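Local coordinates for nitrogenase molybdenum-iron protein alpha chain (Clostridium pasteurianum, PDB 4WN9) that holds the iron-molybdenum cofactor of nitrogenase, shares the [8Fe-7S] cluster with the beta chain, and takes part in reducing dinitrogen to ammonia, at residues V36-T41 with K176-S181; G58-P63 with T237-A242; E330-K335 with E500-I505. All blocks are in the same frame, centred on the assembly; numbering follows the deposited sequence.

Contact 1 (V36-T41 with K176-S181); sequences VANTRT and KGVSQS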
# COMPACT_ATOMS: atom_id res chain seq x y z
N VAL A 36 -37.08 -21.87 28.19
CA VAL A 36 -37.91 -20.84 27.60
C VAL A 36 -37.14 -20.19 26.44
O VAL A 36 -35.96 -19.83 26.57
CB VAL A 36 -38.33 -19.79 28.65
CG1 VAL A 36 -39.15 -18.68 28.01
CG2 VAL A 36 -39.12 -20.46 29.76
N ALA A 37 -37.79 -20.06 25.30
CA ALA A 37 -37.14 -19.53 24.10
C ALA A 37 -38.15 -18.78 23.23
O ALA A 37 -39.36 -18.89 23.45
CB ALA A 37 -36.53 -20.66 23.30
N ASN A 38 -37.64 -18.04 22.25
CA ASN A 38 -38.47 -17.34 21.28
C ASN A 38 -39.47 -16.46 21.99
O ASN A 38 -40.62 -16.36 21.58
CB ASN A 38 -39.18 -18.35 20.36
CG ASN A 38 -39.91 -17.68 19.19
OD1 ASN A 38 -39.42 -16.73 18.59
ND2 ASN A 38 -41.10 -18.22 18.85
N THR A 39 -39.03 -15.82 23.06
CA THR A 39 -39.82 -14.79 23.71
C THR A 39 -39.18 -13.48 23.31
O THR A 39 -38.08 -13.47 22.75
CB THR A 39 -39.81 -14.89 25.26
OG1 THR A 39 -38.48 -14.68 25.75
CG2 THR A 39 -40.34 -16.23 25.74
N ARG A 40 -39.86 -12.38 23.62
CA ARG A 40 -39.33 -11.06 23.31
C ARG A 40 -38.02 -10.78 24.01
O ARG A 40 -37.73 -11.31 25.08
CB ARG A 40 -40.35 -9.98 23.64
CG ARG A 40 -40.62 -9.71 25.10
CD ARG A 40 -41.65 -8.58 25.24
NE ARG A 40 -41.47 -7.84 26.48
CZ ARG A 40 -41.02 -6.59 26.58
NH1 ARG A 40 -40.71 -5.89 25.49
NH2 ARG A 40 -40.88 -6.02 27.78
N THR A 41 -37.21 -9.93 23.40
CA THR A 41 -35.96 -9.52 24.03
C THR A 41 -36.23 -8.54 25.16
O THR A 41 -37.05 -7.64 25.02
CB THR A 41 -35.03 -8.84 23.01
OG1 THR A 41 -34.91 -9.66 21.84
CG2 THR A 41 -33.67 -8.59 23.61
N LYS A 176 -41.98 -7.22 13.70
CA LYS A 176 -42.74 -8.46 13.73
C LYS A 176 -41.94 -9.56 14.39
O LYS A 176 -40.71 -9.58 14.31
CB LYS A 176 -43.18 -8.85 12.32
CG LYS A 176 -44.21 -7.87 11.78
CD LYS A 176 -44.85 -8.35 10.49
CE LYS A 176 -46.01 -7.44 10.15
NZ LYS A 176 -46.42 -7.55 8.73
N GLY A 177 -42.65 -10.45 15.07
CA GLY A 177 -42.02 -11.45 15.92
C GLY A 177 -41.14 -10.80 16.97
O GLY A 177 -41.44 -9.71 17.44
N VAL A 178 -40.04 -11.48 17.30
CA VAL A 178 -39.11 -11.04 18.34
C VAL A 178 -37.66 -11.11 17.87
O VAL A 178 -36.76 -10.80 18.64
CB VAL A 178 -39.22 -11.92 19.61
CG1 VAL A 178 -40.57 -11.74 20.26
CG2 VAL A 178 -38.99 -13.39 19.26
N SER A 179 -37.43 -11.46 16.61
CA SER A 179 -36.12 -11.87 16.13
C SER A 179 -36.17 -12.17 14.63
O SER A 179 -37.22 -12.04 13.99
CB SER A 179 -35.66 -13.14 16.86
OG SER A 179 -36.50 -14.24 16.52
N GLN A 180 -35.03 -12.56 14.07
CA GLN A 180 -34.95 -12.99 12.69
C GLN A 180 -35.91 -14.13 12.40
O GLN A 180 -36.21 -14.41 11.24
CB GLN A 180 -33.54 -13.49 12.33
CG GLN A 180 -32.45 -12.44 12.41
CD GLN A 180 -31.79 -12.41 13.77
OE1 GLN A 180 -32.46 -12.30 14.80
NE2 GLN A 180 -30.47 -12.53 13.79
N SER A 181 -36.34 -14.83 13.45
CA SER A 181 -37.13 -16.04 13.26
C SER A 181 -38.39 -15.80 12.42
O SER A 181 -38.68 -16.54 11.49
CB SER A 181 -37.54 -16.64 14.60
OG SER A 181 -38.25 -17.82 14.35
O HOH W 1 -37.00 -16.15 18.15
O HOH W 2 -38.05 -9.00 20.83

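Contact 2 (G58-P63 with T237-A242); sequences GVVMGP and TLTGDA. With ICS (iron-sulfur-molybdenum cluster with interstitial carbon), chain F.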
# COMPACT_ATOMS: atom_id res chain seq x y z
N GLY A 58 -32.70 -10.74 4.29
CA GLY A 58 -31.28 -10.92 4.53
C GLY A 58 -30.86 -12.37 4.45
O GLY A 58 -29.79 -12.67 3.94
N VAL A 59 -31.69 -13.27 4.98
CA VAL A 59 -31.28 -14.68 5.14
C VAL A 59 -31.86 -15.65 4.09
O VAL A 59 -31.12 -16.34 3.40
CB VAL A 59 -31.61 -15.21 6.56
CG1 VAL A 59 -31.39 -16.71 6.63
CG2 VAL A 59 -30.77 -14.51 7.62
N VAL A 60 -33.18 -15.75 4.01
CA VAL A 60 -33.79 -16.77 3.16
C VAL A 60 -33.84 -16.36 1.69
O VAL A 60 -33.47 -17.14 0.81
CB VAL A 60 -35.21 -17.14 3.62
CG1 VAL A 60 -35.77 -18.23 2.72
CG2 VAL A 60 -35.22 -17.58 5.07
N MET A 61 -34.31 -15.15 1.42
CA MET A 61 -34.52 -14.68 0.05
C MET A 61 -33.25 -14.18 -0.65
O MET A 61 -32.95 -14.57 -1.78
CB MET A 61 -35.57 -13.58 0.05
CG MET A 61 -36.97 -14.05 0.43
SD MET A 61 -37.43 -15.55 -0.44
CE MET A 61 -37.49 -14.94 -2.12
N GLY A 62 -32.49 -13.32 0.02
CA GLY A 62 -31.31 -12.70 -0.60
C GLY A 62 -30.48 -13.58 -1.51
O GLY A 62 -30.15 -13.20 -2.63
N PRO A 63 -30.13 -14.78 -1.04
CA PRO A 63 -29.28 -15.67 -1.84
C PRO A 63 -29.80 -16.10 -3.22
O PRO A 63 -29.00 -16.58 -4.03
CB PRO A 63 -29.14 -16.90 -0.95
CG PRO A 63 -29.37 -16.40 0.43
CD PRO A 63 -30.46 -15.39 0.26
N THR A 237 -30.96 -26.36 -3.93
CA THR A 237 -30.49 -25.98 -2.61
C THR A 237 -31.22 -24.70 -2.20
O THR A 237 -31.09 -23.68 -2.88
CB THR A 237 -28.98 -25.73 -2.61
OG1 THR A 237 -28.29 -26.95 -2.91
CG2 THR A 237 -28.50 -25.20 -1.25
N LEU A 238 -32.00 -24.75 -1.12
CA LEU A 238 -32.74 -23.57 -0.68
C LEU A 238 -32.00 -22.83 0.43
O LEU A 238 -31.98 -23.30 1.56
CB LEU A 238 -34.14 -23.97 -0.22
CG LEU A 238 -35.21 -23.93 -1.32
CD1 LEU A 238 -34.84 -24.80 -2.51
CD2 LEU A 238 -36.56 -24.33 -0.75
N THR A 239 -31.39 -21.68 0.13
CA THR A 239 -31.39 -21.03 -1.18
C THR A 239 -29.97 -20.66 -1.67
O THR A 239 -29.81 -19.85 -2.60
CB THR A 239 -32.18 -19.71 -1.11
OG1 THR A 239 -31.62 -18.90 -0.07
CG2 THR A 239 -33.65 -19.96 -0.82
N GLY A 240 -28.94 -21.25 -1.07
CA GLY A 240 -27.55 -20.94 -1.44
C GLY A 240 -27.16 -21.28 -2.88
O GLY A 240 -27.31 -22.43 -3.31
N ASP A 241 -26.64 -20.28 -3.59
CA ASP A 241 -26.37 -20.33 -5.04
C ASP A 241 -27.58 -20.72 -5.89
O ASP A 241 -27.43 -21.22 -6.98
CB ASP A 241 -25.21 -21.27 -5.36
CG ASP A 241 -24.61 -21.02 -6.74
OD1 ASP A 241 -24.66 -19.87 -7.23
OD2 ASP A 241 -24.07 -21.98 -7.34
N ALA A 242 -28.78 -20.42 -5.41
CA ALA A 242 -30.00 -20.86 -6.07
C ALA A 242 -30.44 -19.89 -7.15
O ALA A 242 -30.31 -18.67 -7.00
CB ALA A 242 -31.11 -21.02 -5.04
FE1 ICS F . -30.13 -21.16 9.82
MO1 ICS F . -26.05 -15.64 10.99
FE2 ICS F . -30.10 -18.56 10.35
FE3 ICS F . -28.26 -19.61 8.73
FE4 ICS F . -28.22 -20.18 11.32
FE5 ICS F . -26.75 -18.13 11.75
FE6 ICS F . -28.57 -16.51 10.75
FE7 ICS F . -26.76 -17.53 9.21
CX ICS F . -28.11 -18.46 10.38
S1A ICS F . -30.46 -20.20 11.86
S1B ICS F . -27.52 -16.24 12.70
S2A ICS F . -30.49 -19.50 8.34
S2B ICS F . -30.76 -16.46 10.74
S3A ICS F . -26.72 -20.07 12.90
S3B ICS F . -27.52 -15.41 9.14
S4A ICS F . -27.88 -21.66 9.63
S4B ICS F . -24.95 -17.65 10.51
S5A ICS F . -26.72 -18.75 7.36
O HOH W 3 -26.41 -17.56 -2.98

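Contact 3 (E330-K335 with E500-I505); sequences EKLQGK and ELVNGI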
# COMPACT_ATOMS: atom_id res chain seq x y z
N GLU A 330 -4.32 -33.58 18.17
CA GLU A 330 -3.05 -33.36 18.88
C GLU A 330 -2.94 -31.96 19.48
O GLU A 330 -2.49 -31.79 20.62
CB GLU A 330 -1.81 -33.58 17.98
CG GLU A 330 -0.52 -33.08 18.66
CD GLU A 330 0.72 -33.03 17.76
OE1 GLU A 330 0.71 -33.72 16.70
OE2 GLU A 330 1.70 -32.32 18.11
N LYS A 331 -3.30 -30.95 18.70
CA LYS A 331 -3.06 -29.58 19.12
C LYS A 331 -4.21 -28.98 19.96
O LYS A 331 -4.03 -27.91 20.59
CB LYS A 331 -2.75 -28.72 17.89
CG LYS A 331 -1.31 -28.84 17.42
CD LYS A 331 -0.34 -28.12 18.34
CE LYS A 331 0.91 -28.93 18.67
NZ LYS A 331 1.74 -29.23 17.48
N LEU A 332 -5.35 -29.68 20.00
CA LEU A 332 -6.61 -29.18 20.61
C LEU A 332 -7.19 -30.04 21.77
O LEU A 332 -8.06 -29.57 22.52
CB LEU A 332 -7.69 -29.07 19.53
CG LEU A 332 -7.36 -28.00 18.46
CD1 LEU A 332 -8.35 -27.99 17.31
CD2 LEU A 332 -7.29 -26.66 19.17
N GLN A 333 -6.73 -31.28 21.89
CA GLN A 333 -7.19 -32.18 22.94
C GLN A 333 -7.26 -31.50 24.31
O GLN A 333 -6.34 -30.81 24.74
CB GLN A 333 -6.27 -33.42 22.99
CG GLN A 333 -6.81 -34.59 23.80
CD GLN A 333 -8.00 -35.27 23.15
OE1 GLN A 333 -8.00 -35.56 21.95
NE2 GLN A 333 -9.02 -35.54 23.94
N GLY A 334 -8.41 -31.65 24.97
CA GLY A 334 -8.59 -31.09 26.30
C GLY A 334 -8.94 -29.61 26.36
O GLY A 334 -9.17 -29.07 27.44
N LYS A 335 -8.97 -28.93 25.21
CA LYS A 335 -9.39 -27.52 25.18
C LYS A 335 -10.89 -27.42 25.44
O LYS A 335 -11.65 -28.34 25.14
CB LYS A 335 -9.07 -26.87 23.83
CG LYS A 335 -7.61 -26.91 23.40
CD LYS A 335 -6.79 -25.87 24.11
CE LYS A 335 -5.35 -25.91 23.61
NZ LYS A 335 -4.47 -25.07 24.48
N GLU A 500 -7.74 -23.22 10.69
CA GLU A 500 -8.03 -21.88 11.23
C GLU A 500 -8.07 -21.85 12.76
O GLU A 500 -7.55 -20.94 13.39
CB GLU A 500 -9.32 -21.33 10.65
CG GLU A 500 -9.19 -20.92 9.19
CD GLU A 500 -8.12 -19.86 8.94
OE1 GLU A 500 -8.07 -18.84 9.66
OE2 GLU A 500 -7.32 -20.04 8.00
N LEU A 501 -8.64 -22.87 13.37
CA LEU A 501 -8.76 -22.88 14.82
C LEU A 501 -7.40 -23.07 15.49
O LEU A 501 -7.05 -22.36 16.45
CB LEU A 501 -9.73 -23.99 15.24
CG LEU A 501 -9.94 -24.11 16.74
CD1 LEU A 501 -10.49 -22.82 17.33
CD2 LEU A 501 -10.89 -25.28 16.99
N VAL A 502 -6.62 -24.03 15.00
CA VAL A 502 -5.27 -24.23 15.53
C VAL A 502 -4.46 -22.94 15.39
O VAL A 502 -3.84 -22.50 16.35
CB VAL A 502 -4.57 -25.42 14.85
CG1 VAL A 502 -3.11 -25.51 15.27
CG2 VAL A 502 -5.30 -26.71 15.17
N ASN A 503 -4.52 -22.31 14.22
CA ASN A 503 -3.78 -21.07 13.99
C ASN A 503 -4.21 -19.97 14.94
O ASN A 503 -3.41 -19.12 15.35
CB ASN A 503 -3.98 -20.57 12.56
CG ASN A 503 -3.19 -21.35 11.56
OD1 ASN A 503 -2.40 -22.24 11.90
ND2 ASN A 503 -3.40 -21.04 10.30
N GLY A 504 -5.48 -19.97 15.30
CA GLY A 504 -5.96 -18.98 16.24
C GLY A 504 -5.41 -19.23 17.63
O GLY A 504 -4.92 -18.33 18.29
N ILE A 505 -5.47 -20.49 18.06
CA ILE A 505 -5.04 -20.85 19.39
C ILE A 505 -3.56 -20.58 19.57
O ILE A 505 -3.16 -20.07 20.61
CB ILE A 505 -5.33 -22.33 19.70
CG1 ILE A 505 -6.80 -22.52 20.03
CG2 ILE A 505 -4.51 -22.78 20.89
CD1 ILE A 505 -7.25 -21.82 21.30

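Contact 1 (V36-T41 with K176-S181)
Val178, whose CB leaves the backbone toward the loop of Asn38 to Thr41, carries the apolar part of the contact. Its CG1 methyl lies against the backbone of Arg40, 3.4 Å from Arg40 CA. The other methyl, CG2, lies 3.4 Å from Asn38 OD1 and also touches Thr39 O. Asn38 reaches this far because its CG stands opposite the backbone N (chi1 -172°), and its side chain crosses that of Val178 at about a right angle.

No direct hydrogen bond joins the segments; two waters bridge them. One water joins Asn38 OD1 to Ser179 OG; a second accepts from Thr41 N at 2.9 Å and donates to Val178 O at 3.1 Å. Ser179 is the N-cap of helix 180-194, its OG accepting the capping hydrogen bond from Ser181 N at 3.1 Å (154° at the hydrogen), so the first water ties the loop to a helix cap. From the first turn of this helix Gln180 NE2 bonds homocitrate.

Hydrogen bonds to other residues hold the loop: Arg49 NH1 reaches both Thr39 O and Thr41 OG1, while Gln46 of the beta chain also bonds Thr41 OG1 and, weakly, Val178 O, spanning both segments.

Contact 2 (G58-P63 with T237-A242)
Thr239, which follows a cis peptide bond, closes on the carbonyl of Val60 at the end of a helix that flanks the iron-molybdenum cofactor. The cis bond comes where the chain turns a corner at Leu238, at the end of strand 233-239, at one edge of a four-stranded parallel sheet. This sheet belongs to one of the Rossmann-like alpha/beta domains from which nitrogenase component 1 subunits are built. Straight after it a type II turn runs from Thr239 to Ala242, with Ala242 N bonded to Thr239 O.

The single direct hydrogen bond across the contact is from Thr239 OG1 to Val60 O, 2.7 Å long. The donor sits 22° off the carbonyl plane, with a C=O...O angle of 148°. OG1 lies between the backbone N and the carbonyl carbon (chi1 55°), which turns it to the helix end, where Val60 O lies in the last turn of helix 52-61.

Pro63, just past this helix, sets the CB-CG part of its ring obliquely against the same hydroxyl: CB lies 3.3 Å from Thr239 OG1, with CG nearly as near and CD somewhat farther. Val60 also packs on His184 and Ala187 of helix 180-194.

One residue earlier, in a wider pi-type turn, Val59 sends its methyls to the cofactor, where CG1 lies 3.4 Å from sulfur S2A and CG2 lies 3.7 Å from S2B. The contact thus joins an edge of the sheet to the helix that lines one side of the cluster. The buried carboxylate of Asp241 is held by a salt bridge to Lys65 and a hydrogen bond from Trp221 NE1, while its backbone N donates to a water at 2.8 Å that in turn donates to Pro63 O at 3.0 Å.

Contact 3 (E330-K335 with E500-I505)
Leu332, at the end of helix 322-332, pushes its two methyls into helix 490-505 and meets three of its side chains. CD1 is 3.7 Å from Leu501 CD2 and 3.9 Å from Val502 CG2; CD2 faces Ile505, 4.3 Å from CG1 of that residue. CG lies opposite the carbonyl carbon (chi1 -65°), and this swings the branched end to the neighbouring helix although the CB leaves the backbone at a slant to it.

Val502 divides its methyls between two residues of the partner. While CG2 sits beside the Leu332 branch, CG1 touches Lys331 CB at 4.2 Å. Its side chain also packs on Tyr327 and Phe328, earlier in helix 322-332, so the contact continues back along that helix.

Ile505, one turn on from Leu501, meets the part of the chain that has already left the helix. A type II turn from Leu332 to Lys335, with Gly334 at positive phi, leads into strand 336-341, and Lys335 CE comes 4.2 Å from Ile505 CG2. The corner is a helix-to-strand connection of an alpha/beta domain, covered by the C-terminal end of helix 490-505. Leu501 also packs on Met458 and Phe460 of strand 458-460, and it lines a pocket occupied by xenon.

Beside this packing, Lys331 NZ meets Glu330 OE2 of its own segment in a salt bridge, from above the carboxylate plane. No hydrogen bond joins the two segments (Lys331 O bonds Tyr506 OH, one residue beyond), so their own grip rests on methyl and methylene packing, held by shape and burial rather than bond direction.

Overall arrangement
Contacts 1 and 2 are interleaved along the chain, their segments alternating in sequence, whereas contact 3 opens only after both have closed. The first two have centres about 22 Å apart and nearest atoms about 5 Å apart, and both lie by the cofactor region, contact 1 through Gln180 at homocitrate and contact 2 through Val59 at the cluster; helix 180-194 begins in contact 1, and its later residues pack on Val59, Val60 and Met61 of contact 2. Contact 3 is remote, its centre about 34 Å from that of contact 1 and about 32 Å from that of contact 2; beside strands 336-341 and 458-460 of the mixed sheet, it joins the ends of helices 322-332 and 490-505.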